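Local atomic coordinates of excinuclease ABC, subunit A. (PDB entry 2VF7), a protein that binds DNA and hydrolyses ATP as a zinc-containing ABC-superfamily ATPase of the UvrA family, and probably helps recognise damaged DNA for excision repair. Residues 503-508 with 518-523; 539-544 with 787-792. The protein carries 1 engineered substitution. All coordinates share one frame; numbering follows the deposited sequence. Where two conformers were deposited one is given.

Contact 1: 503-508 with 518-523; sequences LELNGV and VRFPLG
Leu503 pairs with Phe520, Glu504 with Arg519 and Leu505 with Val518 in an antiparallel beta ladder, part of the small antiparallel sheet that accompanies the ATP-binding core in ABC-type nucleotide-binding domains. Two hydrogen-bonded pairs flank one non-hydrogen-bonded pair. Four backbone bonds, two from each hydrogen-bonded pair, tie the strands, the one from Phe520 N to Leu503 O being 2.9 Å long. The side chains part by polarity: Leu503, Leu505, Val518 and Phe520 lie on one face, Glu504 and Arg519 on the other. On the apolar face all four are buried. Leu505 lays CB against Val518 CG1 at 3.8 Å, and its CD1 comes to the edge of the Phe520 ring, near the ring plane, 4.0 Å from CE1. Phe520 is turned so that CG stands anti to its own carbonyl carbon (chi1 -55°), which sets CE1 beside Leu505, the diagonal neighbour, and not beside its paired residue Leu503. Past the paired residues, Leu522 bends CD2 back to within 3.7 Å of Leu503 CB. Helix 536-551 covers this face, while Leu803 packs on Val518 and Phe520. The other face is polar and more open: Glu504 and Arg519 lie alongside, both heading off the same face, with Trp502 offering the arginine a cation-pi partner. Glu504 is extended beyond CG, but Arg519 bends at chi2 and chi3, and its guanidinium plane stands 57° from the carboxylate. The resulting salt bridge is long, Glu504 OE2 lying 3.7 Å from Arg519 NH1.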
ATOM      1  N   LEU A 503     -13.081 -37.271  38.103  1.00 53.86           N
ATOM      2  CA  LEU A 503     -13.437 -37.364  36.684  1.00 54.28           C
ATOM      3  C   LEU A 503     -12.312 -38.083  35.939  1.00 54.38           C
ATOM      4  O   LEU A 503     -11.145 -37.699  36.043  1.00 54.56           O
ATOM      5  CB  LEU A 503     -13.641 -35.946  36.115  1.00 54.38           C
ATOM      6  CG  LEU A 503     -14.576 -35.570  34.942  1.00 55.09           C
ATOM      7  CD1 LEU A 503     -13.828 -35.089  33.690  1.00 54.99           C
ATOM      8  CD2 LEU A 503     -15.627 -36.653  34.604  1.00 55.33           C
ATOM      9  N   GLU A 504     -12.658 -39.133  35.200  1.00 54.73           N
ATOM     10  CA  GLU A 504     -11.666 -39.930  34.465  1.00 54.92           C
ATOM     11  C   GLU A 504     -11.722 -39.652  32.957  1.00 54.63           C
ATOM     12  O   GLU A 504     -12.780 -39.773  32.323  1.00 54.30           O
ATOM     13  CB  GLU A 504     -11.858 -41.433  34.739  1.00 54.88           C
ATOM     14  CG  GLU A 504     -11.739 -41.847  36.218  1.00 55.35           C
ATOM     15  CD  GLU A 504     -11.905 -43.353  36.447  1.00 56.44           C
ATOM     16  OE1 GLU A 504     -12.340 -44.065  35.507  1.00 58.36           O
ATOM     17  OE2 GLU A 504     -11.604 -43.832  37.575  1.00 58.52           O
ATOM     18  N   LEU A 505     -10.579 -39.251  32.402  1.00 54.59           N
ATOM     19  CA  LEU A 505     -10.401 -39.111  30.955  1.00 54.36           C
ATOM     20  C   LEU A 505      -9.375 -40.163  30.512  1.00 54.48           C
ATOM     21  O   LEU A 505      -8.162 -40.000  30.709  1.00 54.08           O
ATOM     22  CB  LEU A 505      -9.921 -37.702  30.597  1.00 54.34           C
ATOM     23  CG  LEU A 505     -10.470 -36.881  29.416  1.00 53.89           C
ATOM     24  CD1 LEU A 505      -9.502 -35.767  29.108  1.00 53.73           C
ATOM     25  CD2 LEU A 505     -10.727 -37.681  28.155  1.00 53.94           C
ATOM     26  N   ASN A 506      -9.887 -41.252  29.940  1.00 54.54           N
ATOM     27  CA  ASN A 506      -9.088 -42.404  29.545  1.00 54.52           C
ATOM     28  C   ASN A 506      -8.957 -42.545  28.025  1.00 54.75           C
ATOM     29  O   ASN A 506      -9.869 -42.183  27.274  1.00 54.52           O
ATOM     30  CB  ASN A 506      -9.697 -43.684  30.129  1.00 54.53           C
ATOM     31  CG  ASN A 506      -9.840 -43.633  31.648  1.00 54.60           C
ATOM     32  OD1 ASN A 506      -8.851 -43.485  32.376  1.00 55.10           O
ATOM     33  ND2 ASN A 506     -11.073 -43.764  32.131  1.00 52.96           N
ATOM     34  N   GLY A 507      -7.810 -43.067  27.589  1.00 55.12           N
ATOM     35  CA  GLY A 507      -7.560 -43.400  26.182  1.00 55.74           C
ATOM     36  C   GLY A 507      -7.500 -42.195  25.271  1.00 56.22           C
ATOM     37  O   GLY A 507      -8.053 -42.210  24.168  1.00 56.45           O
ATOM     38  N   VAL A 508      -6.815 -41.155  25.744  1.00 56.53           N
ATOM     39  CA  VAL A 508      -6.762 -39.869  25.067  1.00 56.90           C
ATOM     40  C   VAL A 508      -5.745 -39.905  23.922  1.00 57.09           C
ATOM     41  O   VAL A 508      -4.551 -39.695  24.147  1.00 57.09           O
ATOM     42  CB  VAL A 508      -6.413 -38.718  26.071  1.00 57.06           C
ATOM     43  CG1 VAL A 508      -6.576 -37.351  25.421  1.00 56.60           C
ATOM     44  CG2 VAL A 508      -7.275 -38.803  27.325  1.00 57.28           C
ATOM     45  N   VAL A 518      -5.863 -40.066  32.562  1.00 54.99           N
ATOM     46  CA  VAL A 518      -5.649 -38.956  33.497  1.00 54.70           C
ATOM     47  C   VAL A 518      -6.893 -38.723  34.390  1.00 54.71           C
ATOM     48  O   VAL A 518      -8.032 -38.994  33.973  1.00 54.62           O
ATOM     49  CB  VAL A 518      -5.235 -37.665  32.723  1.00 54.45           C
ATOM     50  CG1 VAL A 518      -6.422 -37.032  32.047  1.00 55.08           C
ATOM     51  CG2 VAL A 518      -4.545 -36.667  33.630  1.00 54.01           C
ATOM     52  N   ARG A 519      -6.670 -38.249  35.617  1.00 54.40           N
ATOM     53  CA  ARG A 519      -7.769 -37.981  36.549  1.00 54.09           C
ATOM     54  C   ARG A 519      -7.846 -36.518  36.974  1.00 53.55           C
ATOM     55  O   ARG A 519      -6.835 -35.912  37.318  1.00 53.51           O
ATOM     56  CB  ARG A 519      -7.666 -38.867  37.792  1.00 54.30           C
ATOM     57  CG  ARG A 519      -7.636 -40.365  37.510  1.00 55.33           C
ATOM     58  CD  ARG A 519      -8.606 -41.125  38.405  1.00 57.56           C
ATOM     59  NE  ARG A 519      -8.164 -41.225  39.796  1.00 59.41           N
ATOM     60  CZ  ARG A 519      -8.900 -41.733  40.787  0.80 60.43           C
ATOM     61  NH1 ARG A 519     -10.130 -42.183  40.550  0.80 60.90           N
ATOM     62  NH2 ARG A 519      -8.405 -41.794  42.023  1.00 61.04           N
ATOM     63  N   PHE A 520      -9.052 -35.955  36.952  1.00 53.00           N
ATOM     64  CA  PHE A 520      -9.273 -34.594  37.445  1.00 52.48           C
ATOM     65  C   PHE A 520     -10.212 -34.642  38.652  1.00 51.99           C
ATOM     66  O   PHE A 520     -11.317 -35.135  38.524  1.00 51.65           O
ATOM     67  CB  PHE A 520      -9.907 -33.694  36.372  1.00 52.14           C
ATOM     68  CG  PHE A 520      -9.147 -33.628  35.066  1.00 52.54           C
ATOM     69  CD1 PHE A 520      -9.491 -34.467  33.999  1.00 52.46           C
ATOM     70  CD2 PHE A 520      -8.128 -32.684  34.876  1.00 53.10           C
ATOM     71  CE1 PHE A 520      -8.811 -34.394  32.775  1.00 51.87           C
ATOM     72  CE2 PHE A 520      -7.449 -32.598  33.652  1.00 51.73           C
ATOM     73  CZ  PHE A 520      -7.784 -33.460  32.606  1.00 51.46           C
ATOM     74  N   PRO A 521      -9.788 -34.098  39.810  1.00 51.80           N
ATOM     75  CA  PRO A 521     -10.622 -34.065  41.018  1.00 51.51           C
ATOM     76  C   PRO A 521     -11.746 -33.043  40.891  1.00 51.36           C
ATOM     77  O   PRO A 521     -11.580 -32.057  40.175  1.00 51.51           O
ATOM     78  CB  PRO A 521      -9.638 -33.612  42.100  1.00 51.51           C
ATOM     79  CG  PRO A 521      -8.663 -32.770  41.368  1.00 51.61           C
ATOM     80  CD  PRO A 521      -8.486 -33.446  40.035  1.00 51.79           C
ATOM     81  N   LEU A 522     -12.867 -33.265  41.581  1.00 51.16           N
ATOM     82  CA  LEU A 522     -14.026 -32.363  41.483  1.00 50.81           C
ATOM     83  C   LEU A 522     -14.249 -31.524  42.743  1.00 50.71           C
ATOM     84  O   LEU A 522     -13.775 -31.867  43.822  1.00 49.91           O
ATOM     85  CB  LEU A 522     -15.315 -33.116  41.099  1.00 51.00           C
ATOM     86  CG  LEU A 522     -15.260 -34.154  39.966  1.00 51.08           C
ATOM     87  CD1 LEU A 522     -16.528 -34.990  39.930  1.00 50.57           C
ATOM     88  CD2 LEU A 522     -14.987 -33.511  38.600  1.00 51.08           C
ATOM     89  N   GLY A 523     -14.955 -30.403  42.563  1.00 51.02           N
ATOM     90  CA  GLY A 523     -15.251 -29.442  43.627  1.00 51.13           C
ATOM     91  C   GLY A 523     -14.015 -28.731  44.116  1.00 51.10           C
ATOM     92  O   GLY A 523     -13.990 -28.201  45.224  1.00 51.11           O
TER

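Contact 2: 539-544 with 787-792; sequences LVSQAL and IAVEHK
With CG1 of Val540 anti to the backbone N (chi1 179°) and CG2 of Ile787 likewise anti to its own N, these two methyls meet 3.9 Å apart where helix and strand face each other. A second pair meets farther along the helix: Leu544 and Ile787 come together end on, with CD2 of Leu544 3.7 Å from CD1 of Ile787. Ile787 therefore uses both its branches, one for each helix residue, one helical turn apart. Val789 and Val540 pass alongside one another, pointing contrary ways, with Val789 CG1 3.9 Å from Val540 CG1, and the same Val789 methyl also lies beside Ser541 OG. The motif is the P-loop nucleotide-binding core. Helix 536-551 begins at the end of the Walker A sequence, and its first residues, Lys536, Ser537 and Thr538, bind ADP. It packs on strand 785-789 of the central sheet; the axes of segments 539-544 and 787-789 come within 8.9 Å at an angle of 118°. Val528 of the adjoining strand 525-529 touches both Val540 and Ile787, continuing the apolar floor beneath the helix. A wider pi-type turn, closed by Leu544 N on Leu539 O, occurs in the helix here. Gln542, on the same helix, touches the nucleotide. Built mainly from the methyl groups of branched aliphatic side chains, with Ser541 OG at its margin, this interface holds helix on sheet by burial and fit, without directional bonds, close to the nucleotide site.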
ATOM      1  N   LEU A 539      -4.741 -31.774  25.895  1.00 53.19           N
ATOM      2  CA  LEU A 539      -5.491 -32.521  26.908  1.00 52.76           C
ATOM      3  C   LEU A 539      -6.740 -31.786  27.393  1.00 53.34           C
ATOM      4  O   LEU A 539      -7.827 -32.358  27.411  1.00 53.25           O
ATOM      5  CB  LEU A 539      -4.598 -32.854  28.101  1.00 52.76           C
ATOM      6  CG  LEU A 539      -5.193 -33.649  29.274  1.00 52.53           C
ATOM      7  CD1 LEU A 539      -5.507 -35.086  28.902  1.00 49.99           C
ATOM      8  CD2 LEU A 539      -4.253 -33.613  30.458  1.00 52.02           C
ATOM      9  N   VAL A 540      -6.579 -30.515  27.770  1.00 53.71           N
ATOM     10  CA  VAL A 540      -7.610 -29.779  28.510  1.00 53.71           C
ATOM     11  C   VAL A 540      -8.598 -29.075  27.599  1.00 54.30           C
ATOM     12  O   VAL A 540      -9.792 -29.325  27.677  1.00 54.29           O
ATOM     13  CB  VAL A 540      -6.986 -28.756  29.496  1.00 53.82           C
ATOM     14  CG1 VAL A 540      -8.068 -27.982  30.236  1.00 52.44           C
ATOM     15  CG2 VAL A 540      -6.049 -29.456  30.483  1.00 52.96           C
ATOM     16  N   SER A 541      -8.093 -28.193  26.738  1.00 55.01           N
ATOM     17  CA  SER A 541      -8.943 -27.420  25.837  1.00 55.86           C
ATOM     18  C   SER A 541      -9.538 -28.269  24.722  1.00 56.31           C
ATOM     19  O   SER A 541     -10.736 -28.191  24.440  1.00 57.16           O
ATOM     20  CB  SER A 541      -8.184 -26.221  25.267  1.00 55.61           C
ATOM     21  OG  SER A 541      -7.847 -25.325  26.312  1.00 56.34           O
ATOM     22  N   GLN A 542      -8.715 -29.090  24.091  1.00 56.78           N
ATOM     23  CA  GLN A 542      -9.203 -29.919  22.994  1.00 56.99           C
ATOM     24  C   GLN A 542      -9.885 -31.199  23.470  1.00 57.09           C
ATOM     25  O   GLN A 542     -11.080 -31.342  23.307  1.00 57.48           O
ATOM     26  CB  GLN A 542      -8.093 -30.184  21.973  1.00 57.04           C
ATOM     27  CG  GLN A 542      -7.476 -28.888  21.414  1.00 56.78           C
ATOM     28  CD  GLN A 542      -6.259 -29.138  20.538  1.00 57.08           C
ATOM     29  OE1 GLN A 542      -6.231 -30.095  19.752  1.00 58.46           O
ATOM     30  NE2 GLN A 542      -5.249 -28.274  20.660  1.00 55.19           N
ATOM     31  N   ALA A 543      -9.142 -32.111  24.086  1.00 57.72           N
ATOM     32  CA  ALA A 543      -9.674 -33.443  24.424  1.00 57.90           C
ATOM     33  C   ALA A 543     -10.739 -33.448  25.511  1.00 58.21           C
ATOM     34  O   ALA A 543     -11.804 -34.035  25.328  1.00 58.56           O
ATOM     35  CB  ALA A 543      -8.543 -34.405  24.793  1.00 57.83           C
ATOM     36  N   LEU A 544     -10.458 -32.814  26.643  1.00 58.66           N
ATOM     37  CA  LEU A 544     -11.418 -32.802  27.733  1.00 59.02           C
ATOM     38  C   LEU A 544     -12.725 -32.205  27.242  1.00 59.57           C
ATOM     39  O   LEU A 544     -13.739 -32.892  27.200  1.00 59.55           O
ATOM     40  CB  LEU A 544     -10.893 -32.025  28.945  1.00 59.16           C
ATOM     41  CG  LEU A 544     -11.845 -31.967  30.154  1.00 58.90           C
ATOM     42  CD1 LEU A 544     -12.234 -33.361  30.622  1.00 58.25           C
ATOM     43  CD2 LEU A 544     -11.247 -31.197  31.304  1.00 58.53           C
ATOM     44  N   ILE A 787     -10.751 -26.098  36.062  1.00 51.19           N
ATOM     45  CA  ILE A 787      -9.545 -26.679  35.506  1.00 50.94           C
ATOM     46  C   ILE A 787      -8.961 -25.609  34.609  1.00 51.13           C
ATOM     47  O   ILE A 787      -9.609 -25.148  33.680  1.00 51.43           O
ATOM     48  CB  ILE A 787      -9.838 -27.947  34.687  1.00 50.53           C
ATOM     49  CG1 ILE A 787     -10.544 -28.967  35.568  1.00 50.01           C
ATOM     50  CG2 ILE A 787      -8.531 -28.502  34.114  1.00 49.69           C
ATOM     51  CD1 ILE A 787     -11.111 -30.135  34.834  1.00 51.57           C
ATOM     52  N   ALA A 788      -7.740 -25.200  34.912  1.00 51.40           N
ATOM     53  CA  ALA A 788      -7.124 -24.077  34.245  1.00 51.01           C
ATOM     54  C   ALA A 788      -5.786 -24.524  33.709  1.00 51.31           C
ATOM     55  O   ALA A 788      -4.928 -24.923  34.484  1.00 51.44           O
ATOM     56  CB  ALA A 788      -6.928 -22.974  35.232  1.00 50.75           C
ATOM     57  N   VAL A 789      -5.607 -24.500  32.393  1.00 51.93           N
ATOM     58  CA  VAL A 789      -4.253 -24.623  31.827  1.00 52.76           C
ATOM     59  C   VAL A 789      -3.431 -23.376  32.179  1.00 53.74           C
ATOM     60  O   VAL A 789      -3.842 -22.257  31.914  1.00 53.76           O
ATOM     61  CB  VAL A 789      -4.240 -25.024  30.316  1.00 52.53           C
ATOM     62  CG1 VAL A 789      -5.636 -24.976  29.711  1.00 53.32           C
ATOM     63  CG2 VAL A 789      -3.179 -24.250  29.493  1.00 51.54           C
ATOM     64  N   GLU A 790      -2.291 -23.588  32.826  1.00 54.88           N
ATOM     65  CA  GLU A 790      -1.636 -22.530  33.580  1.00 56.13           C
ATOM     66  C   GLU A 790      -0.109 -22.554  33.401  1.00 57.29           C
ATOM     67  O   GLU A 790       0.499 -23.622  33.348  1.00 57.55           O
ATOM     68  CB  GLU A 790      -2.039 -22.667  35.048  1.00 55.92           C
ATOM     69  CG  GLU A 790      -1.620 -21.545  35.966  1.00 56.97           C
ATOM     70  CD  GLU A 790      -2.063 -20.181  35.484  1.00 59.88           C
ATOM     71  OE1 GLU A 790      -3.299 -19.892  35.473  1.00 56.41           O
ATOM     72  OE2 GLU A 790      -1.148 -19.403  35.113  1.00 59.83           O
ATOM     73  N   HIS A 791       0.487 -21.364  33.304  1.00 58.77           N
ATOM     74  CA  HIS A 791       1.906 -21.192  32.971  1.00 59.94           C
ATOM     75  C   HIS A 791       2.704 -20.471  34.056  1.00 60.09           C
ATOM     76  O   HIS A 791       3.933 -20.544  34.065  1.00 60.54           O
ATOM     77  CB  HIS A 791       2.075 -20.427  31.639  1.00 60.46           C
ATOM     78  CG  HIS A 791       1.369 -21.058  30.479  1.00 61.70           C
ATOM     79  ND1 HIS A 791       0.112 -20.665  30.065  1.00 63.26           N
ATOM     80  CD2 HIS A 791       1.739 -22.064  29.649  1.00 62.87           C
ATOM     81  CE1 HIS A 791      -0.263 -21.400  29.032  1.00 62.74           C
ATOM     82  NE2 HIS A 791       0.706 -22.257  28.758  1.00 63.82           N
ATOM     83  N   LYS A 792       2.025 -19.767  34.958  1.00 60.19           N
ATOM     84  CA  LYS A 792       2.732 -19.061  36.021  1.00 60.61           C
ATOM     85  C   LYS A 792       2.540 -19.642  37.416  1.00 59.79           C
ATOM     86  O   LYS A 792       1.431 -19.976  37.843  1.00 59.54           O
ATOM     87  CB  LYS A 792       2.455 -17.551  35.991  1.00 61.30           C
ATOM     88  CG  LYS A 792       1.002 -17.149  36.000  1.00 61.90           C
ATOM     89  CD  LYS A 792       0.860 -15.623  35.941  1.00 62.82           C
ATOM     90  CE  LYS A 792       0.851 -15.078  34.508  1.00 67.48           C
ATOM     91  NZ  LYS A 792       0.393 -13.638  34.452  1.00 70.25           N
TER

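Both contacts are buried, and helix 536-551 joins them, one of its flanks meeting the antiparallel sheet of contact 1 and another the central sheet of contact 2. Leu544 belongs to both settings with different methyls: its CD1 lies 3.9 Å from Leu503 CD1, while CD2 serves the strand 787-789. Leu539 and Ala543, idle in contact 2, pack instead on Val518 and Val508. The chemistry follows the place in the fold. Contact 1 joins neighbouring strands through backbone hydrogen bonds and keeps a partly open polar face; contact 2 sets helix against strand, far apart in sequence, through side-chain methyls, and lies closer to the nucleotide.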